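Local coordinates for phosphate ABC transporter, phosphate-binding protein (Clostridium perfringens, PDB 4Q8R) that probably captures phosphate with high affinity outside the cell membrane and hands it to an ABC-type transporter for uptake, at residues T12-V17 / I55-R60; E73-Y78 / P207-Y212; Y172-Y177 / E240-V245. All coordinates share one frame; numbering follows the deposited sequence. Where two conformers were deposited one is given.

Contact 1: residues T12-V17 / I55-R60; sequences TSVGPV and IGMASR. With PO4 (phosphate ion), chain B.
Ser13 OG lies anti to its own carbonyl carbon (chi1 -58°) and Ser59 OG sits between its backbone N and carbonyl carbon (chi1 65°), and these two rotations turn both hydroxyls onto one oxygen of the bound phosphate. Each donates to O4: Ser13 OG to PO4 O4 spans 2.7 Å, and Ser59 OG reaches the same PO4 O4, also at 2.7 Å. The backbone adds a third bond to that oxygen, from Ser13 N to PO4 O4 at 3.1 Å. The hydroxyls do not bond each other; they meet through the anion. Thr12 grips a second oxygen twice, with Thr12 N to PO4 O2 at 2.8 Å and Thr12 OG1 to PO4 O2 at 2.6 Å. N-H groups at the N-terminal end of the helical stretch thus face the anion, whose charge the helix would probably favour.

Away from the phosphate the contact is apolar. Val14 and the extended Met57 chain run past one another, antiparallel, Val14 CG1 lying 3.8 Å from Met57 SD, while Val14 CG2 is 4.0 Å from Ala58 O. Thr12, Ser13 and Ser59, with Ser11 and Ser41, form one side of the site; Arg125, Ser129, Gly130 and Thr131 supply the rest. Hydroxyls, backbone N-H groups and one arginine around the anion are consistent with the phosphate site of ABC-transporter binding proteins.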
ATOM      1  N   THR A  12      -4.846   3.481   2.831  1.00 18.50           N
ATOM      2  CA  THR A  12      -3.921   3.892   3.837  1.00 20.99           C
ATOM      3  C   THR A  12      -2.497   4.015   3.263  1.00 19.38           C
ATOM      4  O   THR A  12      -1.700   4.812   3.782  1.00 20.85           O
ATOM      5  CB  THR A  12      -3.931   2.990   5.096  1.00 18.96           C
ATOM      6  OG1 THR A  12      -3.426   1.694   4.797  1.00 19.78           O
ATOM      7  CG2 THR A  12      -5.327   2.909   5.667  1.00 18.70           C
ATOM      8  N   SER A  13      -2.165   3.235   2.245  1.00 20.23           N
ATOM      9  CA  SER A  13      -0.828   3.273   1.649  1.00 19.56           C
ATOM     10  C   SER A  13      -0.620   4.644   0.985  1.00 23.01           C
ATOM     11  O   SER A  13       0.484   5.193   1.053  1.00 24.23           O
ATOM     12  CB  SER A  13      -0.668   2.202   0.589  1.00 20.89           C
ATOM     13  OG  SER A  13      -0.899   0.893   1.092  1.00 20.80           O
ATOM     14  N   VAL A  14      -1.691   5.164   0.393  1.00 22.16           N
ATOM     15  CA  VAL A  14      -1.623   6.459  -0.318  1.00 24.49           C
ATOM     16  C   VAL A  14      -1.702   7.623   0.616  1.00 24.49           C
ATOM     17  O   VAL A  14      -1.312   8.731   0.225  1.00 23.55           O
ATOM     18  CB  VAL A  14      -2.751   6.554  -1.430  1.00 22.87           C
ATOM     19  CG1 VAL A  14      -2.635   7.818  -2.304  1.00 25.72           C
ATOM     20  CG2 VAL A  14      -2.656   5.385  -2.370  1.00 26.04           C
ATOM     21  N   GLY A  15      -2.160   7.448   1.851  1.00 28.76           N
ATOM     22  CA  GLY A  15      -2.392   8.553   2.769  1.00 30.31           C
ATOM     23  C   GLY A  15      -1.184   9.503   2.973  1.00 29.27           C
ATOM     24  O   GLY A  15      -1.364  10.720   2.852  1.00 30.04           O
ATOM     25  N   PRO A  16       0.046   8.962   3.231  1.00 28.87           N
ATOM     26  CA  PRO A  16       1.153   9.875   3.512  1.00 29.93           C
ATOM     27  C   PRO A  16       1.413  10.776   2.297  1.00 27.18           C
ATOM     28  O   PRO A  16       1.533  12.005   2.455  1.00 31.82           O
ATOM     29  CB  PRO A  16       2.324   8.927   3.772  1.00 30.74           C
ATOM     30  CG  PRO A  16       1.616   7.774   4.517  1.00 33.29           C
ATOM     31  CD  PRO A  16       0.355   7.593   3.698  1.00 31.79           C
ATOM     32  N   VAL A  17       1.440  10.206   1.099  1.00 27.67           N
ATOM     33  CA  VAL A  17       1.711  11.051  -0.091  1.00 27.80           C
ATOM     34  C   VAL A  17       0.591  12.000  -0.422  1.00 27.34           C
ATOM     35  O   VAL A  17       0.831  13.154  -0.811  1.00 28.53           O
ATOM     36  CB  VAL A  17       2.165  10.225  -1.314  1.00 25.72           C
ATOM     37  CG1 VAL A  17       1.068   9.396  -1.974  1.00 26.11           C
ATOM     38  CG2 VAL A  17       2.824  11.134  -2.370  1.00 27.40           C
ATOM     39  N   ILE A  55     -12.953  11.983  -4.963  1.00 26.47           N
ATOM     40  CA  ILE A  55     -11.883  11.138  -5.429  1.00 23.77           C
ATOM     41  C   ILE A  55     -11.671   9.961  -4.479  1.00 22.53           C
ATOM     42  O   ILE A  55     -11.640  10.184  -3.288  1.00 25.02           O
ATOM     43  CB  ILE A  55     -10.570  11.906  -5.573  1.00 24.36           C
ATOM     44  CG1 ILE A  55     -10.734  13.070  -6.564  1.00 27.47           C
ATOM     45  CG2 ILE A  55      -9.421  10.985  -6.013  1.00 27.97           C
ATOM     46  CD1 ILE A  55      -9.612  14.133  -6.531  1.00 31.29           C
ATOM     47  N   GLY A  56     -11.574   8.748  -5.009  1.00 23.75           N
ATOM     48  CA  GLY A  56     -11.116   7.575  -4.240  1.00 23.54           C
ATOM     49  C   GLY A  56      -9.622   7.357  -4.474  1.00 24.35           C
ATOM     50  O   GLY A  56      -9.122   7.526  -5.577  1.00 27.37           O
ATOM     51  N   MET A  57      -8.908   6.999  -3.420  1.00 22.67           N
ATOM     52  CA  MET A  57      -7.564   6.574  -3.548  1.00 23.15           C
ATOM     53  C   MET A  57      -7.451   5.090  -3.354  1.00 21.83           C
ATOM     54  O   MET A  57      -7.980   4.541  -2.344  1.00 22.85           O
ATOM     55  CB  MET A  57      -6.610   7.434  -2.746  1.00 28.96           C
ATOM     56  CG  MET A  57      -6.741   7.499  -1.297  1.00 35.03           C
ATOM     57  SD  MET A  57      -5.848   8.897  -0.488  1.00 28.60           S
ATOM     58  CE  MET A  57      -6.491   8.410   1.169  1.00 27.96           C
ATOM     59  N   ALA A  58      -6.793   4.444  -4.309  1.00 23.68           N
ATOM     60  CA  ALA A  58      -6.615   2.979  -4.278  1.00 23.56           C
ATOM     61  C   ALA A  58      -5.156   2.593  -4.481  1.00 24.57           C
ATOM     62  O   ALA A  58      -4.391   3.262  -5.263  1.00 24.50           O
ATOM     63  CB  ALA A  58      -7.431   2.366  -5.325  1.00 25.89           C
ATOM     64  N   SER A  59      -4.771   1.512  -3.841  1.00 22.87           N
ATOM     65  CA  SER A  59      -3.409   0.960  -3.963  1.00 24.54           C
ATOM     66  C   SER A  59      -3.454  -0.417  -4.629  1.00 25.82           C
ATOM     67  O   SER A  59      -2.558  -1.285  -4.470  1.00 25.82           O
ATOM     68  CB  SER A  59      -2.766   0.898  -2.606  1.00 21.66           C
ATOM     69  OG  SER A  59      -3.434  -0.017  -1.761  1.00 19.52           O
ATOM     70  N   ARG A  60      -4.517  -0.645  -5.402  1.00 28.52           N
ATOM     71  CA  ARG A  60      -4.641  -1.812  -6.285  1.00 30.48           C
ATOM     72  C   ARG A  60      -5.374  -1.343  -7.535  1.00 31.79           C
ATOM     73  O   ARG A  60      -5.978  -0.250  -7.517  1.00 29.28           O
ATOM     74  CB  ARG A  60      -5.459  -2.953  -5.638  1.00 31.29           C
ATOM     75  CG  ARG A  60      -6.839  -2.538  -5.182  1.00 27.56           C
ATOM     76  CD  ARG A  60      -7.712  -3.753  -5.063  1.00 30.98           C
ATOM     77  NE  ARG A  60      -8.978  -3.517  -4.410  1.00 30.63           N
ATOM     78  CZ  ARG A  60     -10.081  -3.132  -5.018  1.00 28.40           C
ATOM     79  NH1 ARG A  60     -10.069  -2.895  -6.338  1.00 30.76           N
ATOM     80  NH2 ARG A  60     -11.205  -3.035  -4.317  1.00 29.55           N
TER
HETATM   81  P   PO4 B 301      -4.575   0.019   1.602  1.00 18.74           P
HETATM   82  O1  PO4 B 301      -5.816  -0.136   0.708  1.00 19.76           O
HETATM   83  O2  PO4 B 301      -4.920   0.703   2.908  1.00 18.95           O
HETATM   84  O3  PO4 B 301      -3.874  -1.323   1.764  1.00 17.99           O
HETATM   85  O4  PO4 B 301      -3.556   0.907   0.814  1.00 19.61           O

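Contact 2: residues E73-Y78 / P207-Y212; sequences EVEIAY and PFLAVY. With ZN (zinc ion), chain F.
An antiparallel strand pair interrupted by a beta bulge joins 73-78 to 207-212, and one of its ends carries a zinc site. Val74 and Ala210 form a hydrogen-bonded pair: Val74 N gives to Ala210 O at 2.8 Å, and Ala210 N returns a bond to Val74 O. Beyond Glu75 the register slips by one residue. Phe208 O takes the N-H of Ile76, yet Phe208 N gives to Ala77 O at 2.9 Å; Phe208 lies opposite both Ile76 and Ala77, and this is the bulge.

On the face with Glu73, Leu209 and Pro207, the Glu73 chain runs extended to the metal, and Glu73 OE2 binds zinc at 2.2 Å. Asp61 also binds the zinc, and Lys67 forms a salt bridge with Glu73 OE1. Leu209 CD2 lies 3.8 Å from Glu75 CA. Farther along, one face of the Tyr78 ring lies over Pro207 N, which is 3.6 Å from the ring plane and offset toward the rim.

Val74, Phe208 and Ala210 point to the other face. Ile76 CG1 packs 3.8 Å from Phe208 CB, and Val74 CG2 comes in at the edge of the Tyr212 ring, 3.7 Å from Tyr212 CE2. Helix 219-229 covers Val74, Ile76 and Tyr212. Here is a beta bulge in an antiparallel ladder, within the mixed sheet of a periplasmic-binding-protein fold.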
ATOM      1  N   GLU A  73      -9.675   6.212 -14.042  1.00 37.81           N
ATOM      2  CA  GLU A  73      -8.507   6.033 -13.215  0.59 35.38           C
ATOM      3  C   GLU A  73      -7.348   6.851 -13.654  1.00 35.65           C
ATOM      4  O   GLU A  73      -7.090   7.052 -14.862  1.00 40.51           O
ATOM      5  CB  GLU A  73      -8.091   4.582 -13.221  0.59 40.25           C
ATOM      6  CG  GLU A  73      -9.271   3.672 -13.186  0.59 40.81           C
ATOM      7  CD  GLU A  73      -8.840   2.292 -13.536  0.59 41.20           C
ATOM      8  OE1 GLU A  73      -9.429   1.706 -14.455  0.59 55.05           O
ATOM      9  OE2 GLU A  73      -7.842   1.833 -12.947  0.59 42.48           O
ATOM     10  N   VAL A  74      -6.629   7.354 -12.675  1.00 33.14           N
ATOM     11  CA  VAL A  74      -5.387   8.103 -12.955  1.00 32.97           C
ATOM     12  C   VAL A  74      -4.295   7.479 -12.067  1.00 33.86           C
ATOM     13  O   VAL A  74      -4.372   7.560 -10.830  1.00 32.98           O
ATOM     14  CB  VAL A  74      -5.526   9.611 -12.625  1.00 35.01           C
ATOM     15  CG1 VAL A  74      -4.219  10.319 -12.753  1.00 43.53           C
ATOM     16  CG2 VAL A  74      -6.548  10.238 -13.522  1.00 46.61           C
ATOM     17  N   GLU A  75      -3.274   6.921 -12.703  1.00 33.83           N
ATOM     18  CA  GLU A  75      -2.146   6.433 -11.982  1.00 33.60           C
ATOM     19  C   GLU A  75      -1.327   7.657 -11.493  1.00 36.32           C
ATOM     20  O   GLU A  75      -0.862   8.480 -12.319  1.00 35.56           O
ATOM     21  CB  GLU A  75      -1.357   5.482 -12.877  1.00 38.05           C
ATOM     22  CG  GLU A  75      -0.241   4.741 -12.225  1.00 48.82           C
ATOM     23  CD  GLU A  75       0.465   3.727 -13.173  1.00 56.50           C
ATOM     24  OE1 GLU A  75      -0.208   3.081 -14.024  1.00 71.35           O
ATOM     25  OE2 GLU A  75       1.707   3.548 -13.063  1.00 78.98           O
ATOM     26  N   ILE A  76      -1.109   7.770 -10.184  1.00 30.62           N
ATOM     27  CA  ILE A  76      -0.299   8.870  -9.610  1.00 31.18           C
ATOM     28  C   ILE A  76       1.112   8.521  -9.105  1.00 31.01           C
ATOM     29  O   ILE A  76       1.950   9.410  -8.930  1.00 32.11           O
ATOM     30  CB  ILE A  76      -1.016   9.620  -8.482  1.00 28.52           C
ATOM     31  CG1 ILE A  76      -1.366   8.680  -7.324  1.00 27.46           C
ATOM     32  CG2 ILE A  76      -2.286  10.278  -8.974  1.00 30.70           C
ATOM     33  CD1 ILE A  76      -1.953   9.404  -6.097  1.00 33.28           C
ATOM     34  N   ALA A  77       1.358   7.231  -8.937  1.00 29.26           N
ATOM     35  CA  ALA A  77       2.632   6.662  -8.444  1.00 30.79           C
ATOM     36  C   ALA A  77       2.594   5.153  -8.638  1.00 29.00           C
ATOM     37  O   ALA A  77       1.510   4.570  -8.855  1.00 30.96           O
ATOM     38  CB  ALA A  77       2.891   6.998  -6.991  1.00 31.81           C
ATOM     39  N   TYR A  78       3.771   4.533  -8.564  1.00 32.72           N
ATOM     40  CA  TYR A  78       3.853   3.083  -8.326  1.00 31.77           C
ATOM     41  C   TYR A  78       4.474   2.924  -6.952  1.00 27.16           C
ATOM     42  O   TYR A  78       5.145   3.838  -6.449  1.00 30.29           O
ATOM     43  CB  TYR A  78       4.579   2.375  -9.476  1.00 35.13           C
ATOM     44  CG  TYR A  78       3.945   1.172 -10.019  1.00 44.85           C
ATOM     45  CD1 TYR A  78       2.855   1.249 -10.908  1.00 49.31           C
ATOM     46  CD2 TYR A  78       4.431  -0.123  -9.638  1.00 57.83           C
ATOM     47  CE1 TYR A  78       2.265   0.064 -11.387  1.00 57.52           C
ATOM     48  CE2 TYR A  78       3.856  -1.295 -10.109  1.00 50.82           C
ATOM     49  CZ  TYR A  78       2.771  -1.214 -10.972  1.00 64.73           C
ATOM     50  OH  TYR A  78       2.198  -2.403 -11.394  1.00 53.98           O
ATOM     51  N   PRO A 207       0.117  -0.213  -8.491  1.00 28.51           N
ATOM     52  CA  PRO A 207      -0.132   1.237  -8.705  1.00 26.97           C
ATOM     53  C   PRO A 207      -0.826   1.907  -7.526  1.00 25.37           C
ATOM     54  O   PRO A 207      -1.554   1.271  -6.736  1.00 25.67           O
ATOM     55  CB  PRO A 207      -1.088   1.242  -9.911  1.00 30.95           C
ATOM     56  CG  PRO A 207      -1.918  -0.042  -9.712  1.00 30.11           C
ATOM     57  CD  PRO A 207      -0.841  -1.045  -9.241  1.00 30.89           C
ATOM     58  N   PHE A 208      -0.648   3.220  -7.452  1.00 25.28           N
ATOM     59  CA  PHE A 208      -1.504   4.141  -6.722  1.00 26.15           C
ATOM     60  C   PHE A 208      -2.395   4.815  -7.737  1.00 28.62           C
ATOM     61  O   PHE A 208      -1.878   5.364  -8.729  1.00 27.47           O
ATOM     62  CB  PHE A 208      -0.724   5.172  -5.942  1.00 27.60           C
ATOM     63  CG  PHE A 208      -0.045   4.684  -4.676  1.00 25.20           C
ATOM     64  CD1 PHE A 208      -0.137   3.356  -4.185  1.00 25.89           C
ATOM     65  CD2 PHE A 208       0.680   5.601  -3.897  1.00 26.76           C
ATOM     66  CE1 PHE A 208       0.480   2.998  -2.998  1.00 26.25           C
ATOM     67  CE2 PHE A 208       1.253   5.243  -2.709  1.00 23.25           C
ATOM     68  CZ  PHE A 208       1.162   3.932  -2.247  1.00 25.43           C
ATOM     69  N   LEU A 209      -3.713   4.734  -7.508  1.00 26.91           N
ATOM     70  CA  LEU A 209      -4.720   5.326  -8.385  1.00 28.75           C
ATOM     71  C   LEU A 209      -5.550   6.341  -7.666  1.00 26.79           C
ATOM     72  O   LEU A 209      -5.923   6.165  -6.483  1.00 27.47           O
ATOM     73  CB  LEU A 209      -5.668   4.252  -8.959  1.00 29.38           C
ATOM     74  CG  LEU A 209      -5.079   3.056  -9.670  1.00 29.44           C
ATOM     75  CD1 LEU A 209      -6.181   2.063 -10.018  1.00 34.18           C
ATOM     76  CD2 LEU A 209      -4.269   3.500 -10.878  1.00 31.97           C
ATOM     77  N   ALA A 210      -5.841   7.446  -8.373  1.00 28.32           N
ATOM     78  CA  ALA A 210      -6.905   8.340  -8.029  1.00 25.48           C
ATOM     79  C   ALA A 210      -8.052   7.970  -8.991  1.00 31.40           C
ATOM     80  O   ALA A 210      -7.814   7.884 -10.227  1.00 29.84           O
ATOM     81  CB  ALA A 210      -6.444   9.771  -8.312  1.00 26.09           C
ATOM     82  N   VAL A 211      -9.256   7.722  -8.450  1.00 28.08           N
ATOM     83  CA  VAL A 211     -10.379   7.296  -9.190  1.00 29.24           C
ATOM     84  C   VAL A 211     -11.553   8.236  -8.918  1.00 26.65           C
ATOM     85  O   VAL A 211     -11.701   8.791  -7.835  1.00 27.21           O
ATOM     86  CB  VAL A 211     -10.787   5.812  -8.934  1.00 27.04           C
ATOM     87  CG1 VAL A 211      -9.618   4.891  -9.197  1.00 28.85           C
ATOM     88  CG2 VAL A 211     -11.355   5.614  -7.517  1.00 28.12           C
ATOM     89  N   TYR A 212     -12.357   8.449  -9.946  1.00 28.42           N
ATOM     90  CA  TYR A 212     -13.407   9.461  -9.888  1.00 29.01           C
ATOM     91  C   TYR A 212     -14.396   9.186 -11.028  1.00 31.67           C
ATOM     92  O   TYR A 212     -14.079   8.552 -12.028  1.00 33.03           O
ATOM     93  CB  TYR A 212     -12.822  10.881  -9.998  1.00 31.21           C
ATOM     94  CG  TYR A 212     -12.074  11.138 -11.265  1.00 37.55           C
ATOM     95  CD1 TYR A 212     -12.743  11.561 -12.426  1.00 38.78           C
ATOM     96  CD2 TYR A 212     -10.694  10.935 -11.324  1.00 36.67           C
ATOM     97  CE1 TYR A 212     -12.063  11.804 -13.582  1.00 41.61           C
ATOM     98  CE2 TYR A 212      -9.977  11.205 -12.511  1.00 41.22           C
ATOM     99  CZ  TYR A 212     -10.675  11.630 -13.635  1.00 39.85           C
ATOM    100  OH  TYR A 212     -10.049  11.858 -14.827  1.00 48.53           O
TER
HETATM  101 ZN    ZN F 305      -7.386  -0.065 -13.929  0.80 35.63          ZN
HETATM  102  O   HOH W   1      -5.656   0.204 -14.054  1.00 57.84           O

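Contact 3: residues Y172-Y177 / E240-V245; sequences YISFSY and EHLIKV. With ZN (zinc ion), chain C.
The backbone of 172-177 leaves its strand at Ser174 for a short 3-10 turn and approaches 240-245 most closely where Ser176 faces His241, their CA atoms 5.2 Å apart. Ser176 does the bonding. With its OG anti to the backbone N (chi1 -156°), the hydroxyl donates to the carbonyl of Glu240: Ser176 OG to Glu240 O is 2.9 Å, in the carbonyl plane and on a lone pair. The same acceptor receives a CA-H...O contact, Ser176 CA to Glu240 O at 3.3 Å. A water bridges the pair a second time, donating to Ser176 O and to Glu240 OE1, both at 2.8 Å.

His241, with positive phi, is the C-prime residue of the Schellman motif that ends helix 231-239. Its CB packs against the carbonyl of Phe175 (His241 CB to Phe175 O, 3.8 Å), and its ring reaches on to bind a zinc ion through His241 NE2 at 2.3 Å. In return His241 O lies at the edge of the Phe175 ring, near its plane, while Leu242 CD2 touches Ser176 CB at 4.0 Å. Ser174 OG accepts from Ser176 N, an ST turn, and also bonds to Asp79.

Around this junction, helix 15-28 meets Glu240 and Leu242, helix 194-198 packs on Phe175 and Ile243, and strand 71-86 makes backbone hydrogen bonds from Tyr78 to Ile243 and from Gly80 to Phe175.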
ATOM      1  N   TYR A 172       3.199  -6.930   5.878  1.00 21.31           N
ATOM      2  CA  TYR A 172       3.479  -6.300   4.594  1.00 20.57           C
ATOM      3  C   TYR A 172       2.912  -4.902   4.596  1.00 20.63           C
ATOM      4  O   TYR A 172       1.887  -4.612   5.161  1.00 21.09           O
ATOM      5  CB  TYR A 172       2.954  -7.144   3.450  1.00 21.97           C
ATOM      6  CG  TYR A 172       1.485  -7.565   3.601  1.00 19.13           C
ATOM      7  CD1 TYR A 172       0.432  -6.667   3.344  1.00 20.46           C
ATOM      8  CD2 TYR A 172       1.152  -8.880   3.961  1.00 19.88           C
ATOM      9  CE1 TYR A 172      -0.897  -7.092   3.432  1.00 20.88           C
ATOM     10  CE2 TYR A 172      -0.162  -9.263   4.095  1.00 20.47           C
ATOM     11  CZ  TYR A 172      -1.152  -8.379   3.843  1.00 19.71           C
ATOM     12  OH  TYR A 172      -2.475  -8.763   3.939  1.00 19.53           O
ATOM     13  N   ILE A 173       3.629  -4.015   3.928  1.00 19.91           N
ATOM     14  CA  ILE A 173       3.309  -2.610   3.985  1.00 21.23           C
ATOM     15  C   ILE A 173       3.954  -1.859   2.849  1.00 20.92           C
ATOM     16  O   ILE A 173       5.001  -2.249   2.353  1.00 23.04           O
ATOM     17  CB  ILE A 173       3.811  -2.061   5.313  1.00 23.98           C
ATOM     18  CG1 ILE A 173       3.140  -0.770   5.694  1.00 22.99           C
ATOM     19  CG2 ILE A 173       5.362  -1.884   5.331  1.00 24.46           C
ATOM     20  CD1 ILE A 173       3.384  -0.358   7.105  1.00 24.94           C
ATOM     21  N   SER A 174       3.327  -0.775   2.408  1.00 21.81           N
ATOM     22  CA  SER A 174       3.921   0.124   1.407  1.00 20.35           C
ATOM     23  C   SER A 174       5.329   0.605   1.854  1.00 22.60           C
ATOM     24  O   SER A 174       5.543   0.906   3.029  1.00 22.31           O
ATOM     25  CB  SER A 174       3.029   1.352   1.278  1.00 23.18           C
ATOM     26  OG  SER A 174       3.687   2.434   0.634  1.00 24.55           O
ATOM     27  N   PHE A 175       6.223   0.734   0.888  1.00 22.67           N
ATOM     28  CA  PHE A 175       7.552   1.267   1.129  1.00 25.67           C
ATOM     29  C   PHE A 175       7.459   2.650   1.807  1.00 29.26           C
ATOM     30  O   PHE A 175       8.416   3.076   2.517  1.00 28.97           O
ATOM     31  CB  PHE A 175       8.259   1.495  -0.189  1.00 25.89           C
ATOM     32  CG  PHE A 175       8.821   0.278  -0.871  1.00 29.41           C
ATOM     33  CD1 PHE A 175       8.578  -1.047  -0.457  1.00 29.39           C
ATOM     34  CD2 PHE A 175       9.658   0.475  -2.028  1.00 30.37           C
ATOM     35  CE1 PHE A 175       9.128  -2.088  -1.144  1.00 29.09           C
ATOM     36  CE2 PHE A 175      10.244  -0.576  -2.670  1.00 30.83           C
ATOM     37  CZ  PHE A 175       9.949  -1.894  -2.247  1.00 29.57           C
ATOM     38  N   SER A 176       6.353   3.386   1.546  1.00 26.00           N
ATOM     39  CA  SER A 176       6.116   4.700   2.110  1.00 28.58           C
ATOM     40  C   SER A 176       6.164   4.731   3.645  1.00 26.45           C
ATOM     41  O   SER A 176       6.399   5.748   4.275  1.00 31.10           O
ATOM     42  CB  SER A 176       4.775   5.299   1.603  1.00 28.15           C
ATOM     43  OG  SER A 176       4.819   6.654   1.692  1.00 38.12           O
ATOM     44  N   TYR A 177       5.876   3.570   4.257  1.00 25.26           N
ATOM     45  CA  TYR A 177       5.860   3.457   5.714  1.00 28.17           C
ATOM     46  C   TYR A 177       7.123   2.833   6.276  1.00 26.51           C
ATOM     47  O   TYR A 177       7.254   2.732   7.493  1.00 27.85           O
ATOM     48  CB  TYR A 177       4.693   2.584   6.172  1.00 23.51           C
ATOM     49  CG  TYR A 177       3.338   3.275   6.094  1.00 24.66           C
ATOM     50  CD1 TYR A 177       2.703   3.506   4.866  1.00 25.11           C
ATOM     51  CD2 TYR A 177       2.712   3.706   7.260  1.00 24.88           C
ATOM     52  CE1 TYR A 177       1.445   4.121   4.821  1.00 22.49           C
ATOM     53  CE2 TYR A 177       1.498   4.343   7.218  1.00 25.28           C
ATOM     54  CZ  TYR A 177       0.859   4.561   6.016  1.00 23.95           C
ATOM     55  OH  TYR A 177      -0.395   5.117   6.107  1.00 24.94           O
ATOM     56  N   GLU A 240       8.295  10.452  -0.787  1.00 32.23           N
ATOM     57  CA  GLU A 240       7.518   9.503   0.034  1.00 27.58           C
ATOM     58  C   GLU A 240       7.897   8.039  -0.281  1.00 31.19           C
ATOM     59  O   GLU A 240       7.138   7.133   0.052  1.00 32.69           O
ATOM     60  CB  GLU A 240       6.027   9.780  -0.165  1.00 32.52           C
ATOM     61  CG  GLU A 240       5.613  11.142   0.300  1.00 38.37           C
ATOM     62  CD  GLU A 240       5.689  11.343   1.797  1.00 39.36           C
ATOM     63  OE1 GLU A 240       5.503  10.388   2.530  1.00 42.69           O
ATOM     64  OE2 GLU A 240       5.871  12.484   2.254  1.00 43.68           O
ATOM     65  N   HIS A 241       9.076   7.817  -0.885  1.00 33.01           N
ATOM     66  CA  HIS A 241       9.592   6.493  -1.249  1.00 33.26           C
ATOM     67  C   HIS A 241       8.753   5.712  -2.273  1.00 31.42           C
ATOM     68  O   HIS A 241       8.781   4.503  -2.349  1.00 33.52           O
ATOM     69  CB  HIS A 241       9.763   5.664   0.009  1.00 38.42           C
ATOM     70  CG  HIS A 241      10.416   6.415   1.119  1.00 44.81           C
ATOM     71  ND1 HIS A 241      11.690   6.944   0.995  1.00 47.15           N
ATOM     72  CD2 HIS A 241       9.979   6.773   2.346  1.00 51.59           C
ATOM     73  CE1 HIS A 241      12.017   7.573   2.112  1.00 53.68           C
ATOM     74  NE2 HIS A 241      10.998   7.475   2.952  1.00 55.64           N
ATOM     75  N   LEU A 242       8.076   6.456  -3.124  1.00 30.96           N
ATOM     76  CA  LEU A 242       7.330   5.912  -4.234  1.00 32.87           C
ATOM     77  C   LEU A 242       8.062   6.012  -5.546  1.00 33.65           C
ATOM     78  O   LEU A 242       9.130   6.638  -5.628  1.00 36.41           O
ATOM     79  CB  LEU A 242       6.012   6.619  -4.318  1.00 29.26           C
ATOM     80  CG  LEU A 242       5.198   6.701  -3.008  1.00 25.84           C
ATOM     81  CD1 LEU A 242       3.919   7.496  -3.229  1.00 27.59           C
ATOM     82  CD2 LEU A 242       4.868   5.308  -2.432  1.00 27.42           C
ATOM     83  N   ILE A 243       7.481   5.463  -6.583  1.00 34.12           N
ATOM     84  CA  ILE A 243       8.053   5.479  -7.917  1.00 35.65           C
ATOM     85  C   ILE A 243       7.245   6.416  -8.800  1.00 34.98           C
ATOM     86  O   ILE A 243       6.026   6.313  -8.882  1.00 34.22           O
ATOM     87  CB  ILE A 243       8.051   4.072  -8.531  1.00 37.19           C
ATOM     88  CG1 ILE A 243       8.985   3.124  -7.766  1.00 36.05           C
ATOM     89  CG2 ILE A 243       8.419   4.103 -10.000  1.00 37.83           C
ATOM     90  CD1 ILE A 243       8.437   2.674  -6.428  1.00 38.04           C
ATOM     91  N   LYS A 244       7.923   7.368  -9.447  1.00 34.06           N
ATOM     92  CA  LYS A 244       7.249   8.324 -10.278  1.00 35.39           C
ATOM     93  C   LYS A 244       6.572   7.661 -11.450  1.00 40.89           C
ATOM     94  O   LYS A 244       7.070   6.676 -12.021  1.00 40.92           O
ATOM     95  CB  LYS A 244       8.238   9.400 -10.827  1.00 35.34           C
ATOM     96  CG  LYS A 244       8.813  10.294  -9.760  1.00 34.89           C
ATOM     97  CD  LYS A 244       9.768  11.309 -10.421  1.00 39.28           C
ATOM     98  CE  LYS A 244      10.454  12.190  -9.409  1.00 39.13           C
ATOM     99  NZ  LYS A 244      11.372  13.247  -9.996  1.00 40.91           N
ATOM    100  N   VAL A 245       5.396   8.166 -11.742  1.00 42.99           N
ATOM    101  CA  VAL A 245       4.704   8.002 -12.977  1.00 45.40           C
ATOM    102  C   VAL A 245       3.311   7.484 -13.090  1.00 54.90           C
ATOM    103  O   VAL A 245       2.585   7.439 -12.101  1.00 67.89           O
ATOM    104  CB  VAL A 245       5.645   7.558 -14.094  1.00 32.05           C
ATOM    105  CG1 VAL A 245       5.003   6.585 -15.007  1.00 37.76           C
ATOM    106  CG2 VAL A 245       6.073   8.789 -14.811  1.00 33.41           C
TER
HETATM  107 ZN    ZN C 302      10.583   8.715   4.866  1.00 94.81          ZN
HETATM  108  O   HOH W   2       7.037   8.317   3.504  1.00 45.93           O

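All residues that touch in contact 1 are buried; contacts 2 and 3 mix buried residues with partly exposed ones. All three reach one sheet, where 55-58 neighbours 205-213 and 71-86 neighbours 169-174. Between contacts 1 and 2, Ala58 O and Leu209 N are 2.8 Å apart, and Val14 packs on Phe208. Contact 3 meets both others, with Tyr177 OH 2.7 Å from Thr12 O and Ile243 N 2.8 Å from Tyr78 O; Leu242 touches Val17 and Phe208. The chemistry differs: contact 1 has no direct hydrogen bond between its segments and meets around an anion, contact 2 rests on a backbone ladder, and contact 3 on one hydroxyl bond plus a water. Zinc binds in contacts 2 and 3.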